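Local structure of purine nucleoside phosphorylase (Thermus thermophilus, 1ODK) at residues 85-90 against 196-201; 16-21 against 227-232; 153-158 against 181-186. The protein probably catalyses the phosphate-dependent cleavage of purine nucleosides, including 5'-methylthioadenosine, into free base and the corresponding pentose 1-phosphate. All coordinates share one frame; numbering follows the deposited sequence.

Contact 1 of 3, residues 85-90 against 196-201; sequences LVRVGT and TGAILA
Leu85–Thr90 and Thr196–Ala201 are neighbouring parallel strands at the middle of the central sheet, their short axes 16° apart. They are paired residue for residue, from Leu85 beside Thr196 to Thr90 beside Ala201. The firm backbone bonds are Arg87 N to Gly197 O (2.9 Å), Ile199 N to Arg87 O (3.0 Å) and Ala201 N to Gly89 O (2.9 Å). The second is nearly straight, at 168° at its hydrogen. Gly197 N to Leu85 O (3.1 Å) and Gly89 N to Ile199 O (3.4 Å) are weak, so hydrogen bonding is uneven along the pair.

On one face, Val88 and Ile199 meet through methyl branches, with CG1 of Val88 3.8 Å from CG2 of Ile199. Here helix 214-233 covers the sheet, Val86 meeting Val232 and Ile199 meeting Val227. On the other face Arg87, Thr196 and Ala198 lie under Leu185 and Phe186 of helix 182-192, and Leu200 packs on Val153. The Arg87 chain leaves with CG anti to the backbone N (chi1 165°) and stays extended to NE, which carries the guanidinium along the strand past side-chain-less Gly89. CD2 of Leu200 lies over one guanidinium face, 3.5 Å from NH2 of Arg87. The charge itself is met elsewhere, with NE salt-bridged to Glu179 and NH2 to Glu181, a pair of carboxylates that probably fixes the group's rotation. Such a parallel strand pair between two helical layers is the core of the three-layer alpha-beta-alpha fold of the nucleoside phosphorylases.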
ATOM      1  N   LEU B  85     -11.972 -27.058  14.030  1.00 12.77           N
ATOM      2  CA  LEU B  85     -12.269 -27.091  12.603  1.00 12.68           C
ATOM      3  C   LEU B  85     -11.041 -27.373  11.758  1.00 15.27           C
ATOM      4  O   LEU B  85     -10.067 -26.615  11.783  1.00 13.34           O
ATOM      5  CB  LEU B  85     -12.899 -25.762  12.164  1.00 12.73           C
ATOM      6  CG  LEU B  85     -14.128 -25.308  12.957  1.00 14.80           C
ATOM      7  CD1 LEU B  85     -13.673 -24.658  14.254  1.00 11.33           C
ATOM      8  CD2 LEU B  85     -14.942 -24.311  12.148  1.00 12.82           C
ATOM      9  N   VAL B  86     -11.098 -28.461  10.998  1.00 11.23           N
ATOM     10  CA  VAL B  86      -9.977 -28.846  10.156  1.00 12.28           C
ATOM     11  C   VAL B  86     -10.328 -28.836   8.677  1.00 12.79           C
ATOM     12  O   VAL B  86     -11.176 -29.604   8.215  1.00 11.64           O
ATOM     13  CB  VAL B  86      -9.446 -30.252  10.546  1.00 12.67           C
ATOM     14  CG1 VAL B  86      -8.326 -30.685   9.598  1.00 12.09           C
ATOM     15  CG2 VAL B  86      -8.938 -30.227  11.986  1.00 12.59           C
ATOM     16  N   ARG B  87      -9.682 -27.943   7.936  1.00 12.54           N
ATOM     17  CA  ARG B  87      -9.904 -27.873   6.504  1.00 10.81           C
ATOM     18  C   ARG B  87      -9.234 -29.068   5.840  1.00 12.02           C
ATOM     19  O   ARG B  87      -8.111 -29.438   6.184  1.00 11.39           O
ATOM     20  CB  ARG B  87      -9.320 -26.580   5.913  1.00 15.70           C
ATOM     21  CG  ARG B  87      -9.198 -26.605   4.380  1.00 16.36           C
ATOM     22  CD  ARG B  87      -8.859 -25.234   3.801  1.00 24.23           C
ATOM     23  NE  ARG B  87      -8.227 -25.327   2.481  1.00 25.57           N
ATOM     24  CZ  ARG B  87      -8.812 -25.816   1.391  1.00 23.84           C
ATOM     25  NH1 ARG B  87     -10.064 -26.262   1.443  1.00 21.56           N
ATOM     26  NH2 ARG B  87      -8.136 -25.872   0.250  1.00 22.30           N
ATOM     27  N   VAL B  88      -9.948 -29.691   4.912  1.00 10.65           N
ATOM     28  CA  VAL B  88      -9.408 -30.803   4.148  1.00 13.82           C
ATOM     29  C   VAL B  88      -9.707 -30.426   2.709  1.00 17.93           C
ATOM     30  O   VAL B  88     -10.864 -30.238   2.332  1.00 22.11           O
ATOM     31  CB  VAL B  88     -10.082 -32.157   4.494  1.00 12.75           C
ATOM     32  CG1 VAL B  88      -9.644 -32.611   5.880  1.00 12.93           C
ATOM     33  CG2 VAL B  88     -11.603 -32.035   4.425  1.00 11.82           C
ATOM     34  N   GLY B  89      -8.664 -30.277   1.907  1.00 17.62           N
ATOM     35  CA  GLY B  89      -8.893 -29.897   0.530  1.00 20.45           C
ATOM     36  C   GLY B  89      -7.748 -30.245  -0.386  1.00 18.73           C
ATOM     37  O   GLY B  89      -6.862 -31.025  -0.030  1.00 14.82           O
ATOM     38  N   THR B  90      -7.777 -29.653  -1.574  1.00 17.90           N
ATOM     39  CA  THR B  90      -6.758 -29.880  -2.581  1.00 17.34           C
ATOM     40  C   THR B  90      -5.893 -28.640  -2.742  1.00 16.98           C
ATOM     41  O   THR B  90      -6.285 -27.540  -2.347  1.00 16.12           O
ATOM     42  CB  THR B  90      -7.397 -30.208  -3.928  1.00 17.16           C
ATOM     43  OG1 THR B  90      -8.376 -29.210  -4.232  1.00 19.46           O
ATOM     44  CG2 THR B  90      -8.064 -31.578  -3.879  1.00 18.67           C
ATOM     45  N   THR B 196      -8.158 -24.429  14.923  1.00 11.03           N
ATOM     46  CA  THR B 196      -8.218 -24.759  13.506  1.00  9.38           C
ATOM     47  C   THR B 196      -6.964 -25.450  12.995  1.00  8.66           C
ATOM     48  O   THR B 196      -5.930 -25.482  13.657  1.00 10.13           O
ATOM     49  CB  THR B 196      -8.451 -23.491  12.649  1.00 12.29           C
ATOM     50  OG1 THR B 196      -7.325 -22.613  12.777  1.00 12.68           O
ATOM     51  CG2 THR B 196      -9.702 -22.755  13.117  1.00 10.11           C
ATOM     52  N   GLY B 197      -7.073 -25.999  11.794  1.00 11.59           N
ATOM     53  CA  GLY B 197      -5.959 -26.681  11.177  1.00  9.05           C
ATOM     54  C   GLY B 197      -6.309 -26.951   9.731  1.00  9.22           C
ATOM     55  O   GLY B 197      -7.461 -26.788   9.320  1.00 10.20           O
ATOM     56  N   ALA B 198      -5.316 -27.353   8.950  1.00 10.08           N
ATOM     57  CA  ALA B 198      -5.548 -27.651   7.550  1.00 11.68           C
ATOM     58  C   ALA B 198      -4.568 -28.681   7.020  1.00 13.21           C
ATOM     59  O   ALA B 198      -3.367 -28.616   7.284  1.00 12.50           O
ATOM     60  CB  ALA B 198      -5.456 -26.366   6.711  1.00 10.49           C
ATOM     61  N   ILE B 199      -5.099 -29.652   6.290  1.00 11.91           N
ATOM     62  CA  ILE B 199      -4.273 -30.660   5.660  1.00 12.81           C
ATOM     63  C   ILE B 199      -4.768 -30.688   4.218  1.00 14.42           C
ATOM     64  O   ILE B 199      -5.974 -30.607   3.964  1.00 16.97           O
ATOM     65  CB  ILE B 199      -4.418 -32.037   6.335  1.00 15.26           C
ATOM     66  CG1 ILE B 199      -3.529 -33.051   5.610  1.00 18.28           C
ATOM     67  CG2 ILE B 199      -5.877 -32.466   6.364  1.00 13.52           C
ATOM     68  CD1 ILE B 199      -3.416 -34.381   6.324  1.00 18.96           C
ATOM     69  N   LEU B 200      -3.841 -30.762   3.273  1.00 12.40           N
ATOM     70  CA  LEU B 200      -4.216 -30.754   1.868  1.00 13.14           C
ATOM     71  C   LEU B 200      -3.602 -31.902   1.093  1.00 12.56           C
ATOM     72  O   LEU B 200      -2.580 -32.457   1.482  1.00 15.19           O
ATOM     73  CB  LEU B 200      -3.764 -29.445   1.211  1.00 12.63           C
ATOM     74  CG  LEU B 200      -4.196 -28.122   1.852  1.00 20.04           C
ATOM     75  CD1 LEU B 200      -3.468 -26.973   1.178  1.00 23.07           C
ATOM     76  CD2 LEU B 200      -5.712 -27.953   1.728  1.00 17.04           C
ATOM     77  N   ALA B 201      -4.241 -32.240  -0.018  1.00 13.50           N
ATOM     78  CA  ALA B 201      -3.749 -33.278  -0.907  1.00 13.13           C
ATOM     79  C   ALA B 201      -3.410 -32.554  -2.209  1.00 14.18           C
ATOM     80  O   ALA B 201      -4.242 -31.824  -2.746  1.00 14.00           O
ATOM     81  CB  ALA B 201      -4.831 -34.325  -1.151  1.00 14.26           C
TER

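Contact 2 of 3, residues 16-21 against 227-232; sequences RVLLPG and VALEAV
Arg16 and Leu18 of strand 16-20 reach the last turns of helix 214-233, where Ala228, Leu229 and Val232 face them. The short axes run nearly antiparallel, at 158°, and come within 9.2 Å of each other, a separation bridged by side chains.

The polar part is one hydrogen bond, from Arg16 NE to Val232 O at 2.8 Å. The acceptor lies in the guanidinium plane at the group's edge, whereas the donor stands above the carbonyl plane of Val232. With 132° at its hydrogen, the bond is well bent. It gives a partner to a carbonyl close to the helix's C-terminal end, where the backbone acceptors run out of amides further along the helix. NH1 of Arg16 also forms a salt bridge with the terminal carboxylate of Val235. Were Arg16 an alanine, the Val235 carboxylate and the Val232 carbonyl would probably lose their shared partner, and the C-terminal tail would be freer to move.

The apolar part centres on Leu18, whose CG is anti to its carbonyl carbon (chi1 -66°), sending both methyls to the helix. Its CD1 meets CD2 of Leu229 at 3.7 Å, the two side chains crossing at about a right angle. The other branch, CD2 of Leu18, sits 3.9 Å from CB of Ala228 and 4.2 Å from CG1 of Val232. The aliphatic part of Arg16 extends this patch, with CD 4.1 Å from CB of Val232.

Strand 16-20 lies between strands 56-61 and 84-93 in the sheet, and both help seat the helix: Leu229 also packs on Val58, Ala228 on Val88 and Val232 on Val86.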
ATOM      1  N   ARG B  16     -16.377 -30.894  16.800  1.00 14.11           N
ATOM      2  CA  ARG B  16     -15.316 -31.216  15.852  1.00 16.13           C
ATOM      3  C   ARG B  16     -15.889 -31.226  14.442  1.00 14.92           C
ATOM      4  O   ARG B  16     -16.862 -31.931  14.166  1.00 12.93           O
ATOM      5  CB  ARG B  16     -14.710 -32.581  16.191  1.00 17.02           C
ATOM      6  CG  ARG B  16     -14.127 -32.638  17.595  1.00 17.58           C
ATOM      7  CD  ARG B  16     -13.608 -34.021  17.961  1.00 20.75           C
ATOM      8  NE  ARG B  16     -12.966 -33.995  19.274  1.00 19.67           N
ATOM      9  CZ  ARG B  16     -13.615 -33.818  20.421  1.00 19.69           C
ATOM     10  NH1 ARG B  16     -12.945 -33.797  21.567  1.00 24.02           N
ATOM     11  NH2 ARG B  16     -14.934 -33.679  20.426  1.00 18.13           N
ATOM     12  N   VAL B  17     -15.268 -30.467  13.543  1.00 12.99           N
ATOM     13  CA  VAL B  17     -15.770 -30.353  12.177  1.00 12.03           C
ATOM     14  C   VAL B  17     -14.697 -30.415  11.093  1.00 11.98           C
ATOM     15  O   VAL B  17     -13.632 -29.820  11.243  1.00 12.39           O
ATOM     16  CB  VAL B  17     -16.500 -28.996  11.994  1.00 14.81           C
ATOM     17  CG1 VAL B  17     -17.284 -28.985  10.689  1.00 14.87           C
ATOM     18  CG2 VAL B  17     -17.394 -28.714  13.194  1.00 11.76           C
ATOM     19  N   LEU B  18     -14.979 -31.133  10.006  1.00  9.75           N
ATOM     20  CA  LEU B  18     -14.057 -31.190   8.873  1.00 11.11           C
ATOM     21  C   LEU B  18     -14.638 -30.205   7.856  1.00 12.53           C
ATOM     22  O   LEU B  18     -15.859 -30.126   7.695  1.00 10.95           O
ATOM     23  CB  LEU B  18     -13.989 -32.588   8.247  1.00 10.84           C
ATOM     24  CG  LEU B  18     -13.413 -33.754   9.059  1.00 19.28           C
ATOM     25  CD1 LEU B  18     -12.966 -34.849   8.092  1.00 14.37           C
ATOM     26  CD2 LEU B  18     -12.242 -33.300   9.908  1.00 16.87           C
ATOM     27  N   LEU B  19     -13.766 -29.465   7.175  1.00 12.17           N
ATOM     28  CA  LEU B  19     -14.197 -28.468   6.205  1.00  9.03           C
ATOM     29  C   LEU B  19     -13.735 -28.698   4.769  1.00 10.56           C
ATOM     30  O   LEU B  19     -12.746 -28.106   4.330  1.00 12.90           O
ATOM     31  CB  LEU B  19     -13.716 -27.076   6.645  1.00 12.54           C
ATOM     32  CG  LEU B  19     -14.203 -26.546   7.997  1.00 15.09           C
ATOM     33  CD1 LEU B  19     -13.504 -25.233   8.334  1.00 12.60           C
ATOM     34  CD2 LEU B  19     -15.707 -26.347   7.949  1.00 16.03           C
ATOM     35  N   PRO B  20     -14.422 -29.572   4.018  1.00 11.05           N
ATOM     36  CA  PRO B  20     -13.965 -29.755   2.638  1.00  9.66           C
ATOM     37  C   PRO B  20     -14.534 -28.583   1.831  1.00 10.53           C
ATOM     38  O   PRO B  20     -15.488 -27.947   2.267  1.00 10.50           O
ATOM     39  CB  PRO B  20     -14.580 -31.095   2.242  1.00  9.85           C
ATOM     40  CG  PRO B  20     -15.862 -31.129   3.044  1.00 10.57           C
ATOM     41  CD  PRO B  20     -15.441 -30.572   4.388  1.00 10.87           C
ATOM     42  N   GLY B  21     -13.951 -28.277   0.677  1.00 11.67           N
ATOM     43  CA  GLY B  21     -14.477 -27.171  -0.111  1.00 11.12           C
ATOM     44  C   GLY B  21     -15.604 -27.621  -1.029  1.00 13.20           C
ATOM     45  O   GLY B  21     -16.569 -26.896  -1.277  1.00 10.84           O
ATOM     46  N   VAL B 227      -6.494 -38.890   8.104  1.00 15.22           N
ATOM     47  CA  VAL B 227      -5.581 -38.186   9.001  1.00 14.07           C
ATOM     48  C   VAL B 227      -6.344 -37.143   9.811  1.00 15.99           C
ATOM     49  O   VAL B 227      -6.186 -37.050  11.029  1.00 16.32           O
ATOM     50  CB  VAL B 227      -4.442 -37.484   8.220  1.00 13.49           C
ATOM     51  CG1 VAL B 227      -3.671 -36.553   9.144  1.00 15.13           C
ATOM     52  CG2 VAL B 227      -3.493 -38.526   7.636  1.00 16.18           C
ATOM     53  N   ALA B 228      -7.184 -36.367   9.133  1.00 13.85           N
ATOM     54  CA  ALA B 228      -7.955 -35.325   9.801  1.00 14.00           C
ATOM     55  C   ALA B 228      -8.914 -35.878  10.856  1.00 10.34           C
ATOM     56  O   ALA B 228      -9.007 -35.336  11.954  1.00 12.28           O
ATOM     57  CB  ALA B 228      -8.724 -34.500   8.768  1.00 11.23           C
ATOM     58  N   LEU B 229      -9.629 -36.948  10.525  1.00 11.45           N
ATOM     59  CA  LEU B 229     -10.578 -37.541  11.469  1.00 13.53           C
ATOM     60  C   LEU B 229      -9.845 -38.026  12.712  1.00 13.37           C
ATOM     61  O   LEU B 229     -10.267 -37.762  13.841  1.00 15.44           O
ATOM     62  CB  LEU B 229     -11.335 -38.702  10.806  1.00 13.09           C
ATOM     63  CG  LEU B 229     -12.385 -38.277   9.770  1.00 12.76           C
ATOM     64  CD1 LEU B 229     -12.838 -39.475   8.961  1.00 14.75           C
ATOM     65  CD2 LEU B 229     -13.567 -37.628  10.477  1.00 11.30           C
ATOM     66  N   GLU B 230      -8.741 -38.732  12.499  1.00 14.30           N
ATOM     67  CA  GLU B 230      -7.939 -39.236  13.604  1.00 16.68           C
ATOM     68  C   GLU B 230      -7.411 -38.084  14.456  1.00 17.33           C
ATOM     69  O   GLU B 230      -7.382 -38.161  15.687  1.00 16.30           O
ATOM     70  CB  GLU B 230      -6.772 -40.059  13.062  1.00 17.73           C
ATOM     71  CG  GLU B 230      -7.200 -41.385  12.470  1.00 20.75           C
ATOM     72  CD  GLU B 230      -7.828 -42.291  13.511  1.00 24.13           C
ATOM     73  OE1 GLU B 230      -8.989 -42.708  13.328  1.00 23.25           O
ATOM     74  OE2 GLU B 230      -7.154 -42.582  14.521  1.00 29.69           O
ATOM     75  N   ALA B 231      -7.005 -37.009  13.790  1.00 17.04           N
ATOM     76  CA  ALA B 231      -6.467 -35.839  14.471  1.00 15.10           C
ATOM     77  C   ALA B 231      -7.473 -35.101  15.355  1.00 15.64           C
ATOM     78  O   ALA B 231      -7.152 -34.737  16.490  1.00 16.05           O
ATOM     79  CB  ALA B 231      -5.872 -34.869  13.439  1.00 14.65           C
ATOM     80  N   VAL B 232      -8.686 -34.872  14.851  1.00 15.25           N
ATOM     81  CA  VAL B 232      -9.677 -34.144  15.644  1.00 15.00           C
ATOM     82  C   VAL B 232     -10.092 -34.883  16.902  1.00 16.05           C
ATOM     83  O   VAL B 232     -10.567 -34.270  17.857  1.00 15.68           O
ATOM     84  CB  VAL B 232     -10.952 -33.786  14.828  1.00 16.19           C
ATOM     85  CG1 VAL B 232     -10.589 -32.826  13.709  1.00 15.78           C
ATOM     86  CG2 VAL B 232     -11.611 -35.036  14.278  1.00 12.66           C
TER

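Contact 3 of 3, residues 153-158 against 181-186; sequences VASEDA and EASALF
Ser155 directs its hydroxyl at the first turn of helix 182-192, and the contact is built on how this side chain lies against Ser183. With OG anti to the carbonyl carbon (chi1 -59°), Ser155 accepts a hydrogen bond from Ser183 N, at 2.8 Å and 160° at the hydrogen. That amide is in the opening turn, where no earlier helical carbonyl is available, so a strand hydroxyl supplies the acceptor. The same OG is hydrogen-bonded to Glu179 OE2, which gives it two polar partners.

The two CB-OG bonds point largely opposite ways: Ser155 OG turns to the Ser183 amide, while Ser183 OG, set between its own backbone N and carbonyl carbon, passes 3.2 Å from CB of Ser155 and bonds to Asp113 OD2. CB of Ala182 lies at 3.6 Å from Ser155 OG and 4.2 Å from CG2 of Val153, the apolar touch of the contact. Ala182 N, although near the Ser155 hydroxyl, is bonded to Glu179 OE1. Glu181, at the N-cap position, points its CB away from the strand.

Beyond the strand, the backbone amides of Asp157 and Ala158 bond to Gln118 of a second subunit, so the strand's C-terminal end adjoins a subunit interface. The short axes of strand and helix stand at 95°, 8.2 Å apart. Strand 152-156 runs parallel to its neighbours 108-112 and 175-179, and Ala109 of the former touches both Ser155 and Ala182, while Thr67 of helix 67-79 meets Ser183.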
ATOM      1  N   VAL B 153       1.654 -22.853   2.869  1.00 10.70           N
ATOM      2  CA  VAL B 153       0.822 -22.896   1.681  1.00  8.66           C
ATOM      3  C   VAL B 153       0.528 -21.415   1.493  1.00  8.66           C
ATOM      4  O   VAL B 153       0.829 -20.604   2.371  1.00  8.58           O
ATOM      5  CB  VAL B 153      -0.522 -23.672   1.877  1.00 10.22           C
ATOM      6  CG1 VAL B 153      -0.243 -25.148   2.128  1.00 12.36           C
ATOM      7  CG2 VAL B 153      -1.340 -23.062   3.014  1.00 12.14           C
ATOM      8  N   ALA B 154      -0.023 -21.051   0.347  1.00  8.27           N
ATOM      9  CA  ALA B 154      -0.382 -19.665   0.102  1.00  9.71           C
ATOM     10  C   ALA B 154      -1.861 -19.683  -0.252  1.00  8.51           C
ATOM     11  O   ALA B 154      -2.277 -20.453  -1.119  1.00  9.40           O
ATOM     12  CB  ALA B 154       0.440 -19.089  -1.061  1.00  7.71           C
ATOM     13  N   SER B 155      -2.650 -18.868   0.442  1.00  9.01           N
ATOM     14  CA  SER B 155      -4.082 -18.771   0.179  1.00 10.49           C
ATOM     15  C   SER B 155      -4.287 -17.579  -0.759  1.00 10.34           C
ATOM     16  O   SER B 155      -4.028 -16.430  -0.385  1.00 10.60           O
ATOM     17  CB  SER B 155      -4.856 -18.547   1.486  1.00 10.51           C
ATOM     18  OG  SER B 155      -4.632 -19.596   2.415  1.00  9.21           O
ATOM     19  N   GLU B 156      -4.752 -17.850  -1.973  1.00  9.02           N
ATOM     20  CA  GLU B 156      -4.958 -16.789  -2.957  1.00 11.76           C
ATOM     21  C   GLU B 156      -6.423 -16.613  -3.337  1.00 11.26           C
ATOM     22  O   GLU B 156      -7.262 -17.464  -3.029  1.00 13.10           O
ATOM     23  CB  GLU B 156      -4.150 -17.099  -4.214  1.00 11.88           C
ATOM     24  CG  GLU B 156      -4.556 -18.404  -4.856  1.00 14.76           C
ATOM     25  CD  GLU B 156      -3.827 -18.667  -6.147  1.00 19.90           C
ATOM     26  OE1 GLU B 156      -4.010 -19.762  -6.712  1.00 18.66           O
ATOM     27  OE2 GLU B 156      -3.078 -17.774  -6.595  1.00 22.62           O
ATOM     28  N   ASP B 157      -6.710 -15.509  -4.025  1.00 10.30           N
ATOM     29  CA  ASP B 157      -8.062 -15.171  -4.475  1.00 11.78           C
ATOM     30  C   ASP B 157      -8.292 -15.467  -5.955  1.00 12.65           C
ATOM     31  O   ASP B 157      -9.360 -15.947  -6.336  1.00 13.62           O
ATOM     32  CB  ASP B 157      -8.344 -13.679  -4.248  1.00 12.21           C
ATOM     33  CG  ASP B 157      -8.756 -13.363  -2.824  1.00 15.55           C
ATOM     34  OD1 ASP B 157      -8.774 -12.164  -2.473  1.00 18.22           O
ATOM     35  OD2 ASP B 157      -9.069 -14.300  -2.060  1.00 13.16           O
ATOM     36  N   ALA B 158      -7.296 -15.163  -6.786  1.00 11.74           N
ATOM     37  CA  ALA B 158      -7.412 -15.356  -8.235  1.00 12.01           C
ATOM     38  C   ALA B 158      -6.718 -16.607  -8.772  1.00 13.84           C
ATOM     39  O   ALA B 158      -5.576 -16.558  -9.232  1.00 13.01           O
ATOM     40  CB  ALA B 158      -6.891 -14.113  -8.965  1.00  8.66           C
ATOM     41  N   GLU B 181      -8.288 -21.131   1.002  1.00 12.74           N
ATOM     42  CA  GLU B 181      -9.123 -21.019   2.194  1.00 10.49           C
ATOM     43  C   GLU B 181      -8.404 -20.921   3.536  1.00  9.11           C
ATOM     44  O   GLU B 181      -8.893 -20.272   4.464  1.00  9.97           O
ATOM     45  CB  GLU B 181     -10.084 -22.215   2.255  1.00 11.73           C
ATOM     46  CG  GLU B 181     -11.136 -22.271   1.147  1.00 15.42           C
ATOM     47  CD  GLU B 181     -10.626 -22.827  -0.174  1.00 17.62           C
ATOM     48  OE1 GLU B 181     -11.379 -22.737  -1.165  1.00 15.61           O
ATOM     49  OE2 GLU B 181      -9.491 -23.359  -0.233  1.00 14.65           O
ATOM     50  N   ALA B 182      -7.249 -21.566   3.636  1.00 11.06           N
ATOM     51  CA  ALA B 182      -6.491 -21.623   4.881  1.00  9.00           C
ATOM     52  C   ALA B 182      -6.251 -20.335   5.663  1.00 11.69           C
ATOM     53  O   ALA B 182      -6.494 -20.290   6.869  1.00 10.87           O
ATOM     54  CB  ALA B 182      -5.156 -22.327   4.631  1.00 11.52           C
ATOM     55  N   SER B 183      -5.760 -19.293   5.001  1.00  9.29           N
ATOM     56  CA  SER B 183      -5.481 -18.041   5.697  1.00  9.88           C
ATOM     57  C   SER B 183      -6.660 -17.523   6.534  1.00 11.28           C
ATOM     58  O   SER B 183      -6.488 -17.180   7.708  1.00 12.36           O
ATOM     59  CB  SER B 183      -5.047 -16.970   4.689  1.00 10.90           C
ATOM     60  OG  SER B 183      -6.101 -16.674   3.796  1.00  7.89           O
ATOM     61  N   ALA B 184      -7.853 -17.482   5.946  1.00  9.75           N
ATOM     62  CA  ALA B 184      -9.035 -16.983   6.658  1.00 10.33           C
ATOM     63  C   ALA B 184      -9.433 -17.876   7.829  1.00  9.37           C
ATOM     64  O   ALA B 184      -9.817 -17.391   8.895  1.00  9.92           O
ATOM     65  CB  ALA B 184     -10.222 -16.834   5.684  1.00  9.06           C
ATOM     66  N   LEU B 185      -9.355 -19.185   7.626  1.00 10.33           N
ATOM     67  CA  LEU B 185      -9.698 -20.123   8.689  1.00 10.96           C
ATOM     68  C   LEU B 185      -8.763 -19.897   9.879  1.00 11.30           C
ATOM     69  O   LEU B 185      -9.209 -19.793  11.022  1.00  9.11           O
ATOM     70  CB  LEU B 185      -9.549 -21.558   8.187  1.00 13.09           C
ATOM     71  CG  LEU B 185      -9.717 -22.686   9.209  1.00 13.09           C
ATOM     72  CD1 LEU B 185     -11.155 -22.727   9.725  1.00 11.23           C
ATOM     73  CD2 LEU B 185      -9.338 -24.007   8.542  1.00 10.79           C
ATOM     74  N   PHE B 186      -7.467 -19.817   9.594  1.00  9.76           N
ATOM     75  CA  PHE B 186      -6.464 -19.619  10.638  1.00 11.61           C
ATOM     76  C   PHE B 186      -6.707 -18.313  11.388  1.00  9.91           C
ATOM     77  O   PHE B 186      -6.684 -18.286  12.619  1.00 11.58           O
ATOM     78  CB  PHE B 186      -5.054 -19.631  10.025  1.00 10.52           C
ATOM     79  CG  PHE B 186      -4.611 -20.989   9.526  1.00 10.25           C
ATOM     80  CD1 PHE B 186      -3.458 -21.119   8.757  1.00  8.88           C
ATOM     81  CD2 PHE B 186      -5.340 -22.139   9.835  1.00 10.34           C
ATOM     82  CE1 PHE B 186      -3.034 -22.370   8.299  1.00 10.61           C
ATOM     83  CE2 PHE B 186      -4.930 -23.393   9.385  1.00  9.13           C
ATOM     84  CZ  PHE B 186      -3.774 -23.508   8.614  1.00 10.73           C
TER

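In the fold
Contact 1 lies between contacts 2 and 3: its centre is about 7 Å from that of contact 2 and about 11 Å from that of contact 3, which are themselves about 17 Å apart. Strand 16-20 joins contact 2 to contact 1 in the sheet, Val86 N lying 2.9 Å from Val17 O. Contact 3 is tied in by charge, Arg87 NH2 standing 2.9 Å from Glu181 OE2. Along the chain, contact 3 is nested within contact 1, and contact 1 within contact 2. By analogy with hexameric relatives, the Arg87–Glu181 junction probably borders the phosphate and ribose parts of the active site; helix 214-233 of contact 2 covers the sheet face opposite helix 182-192.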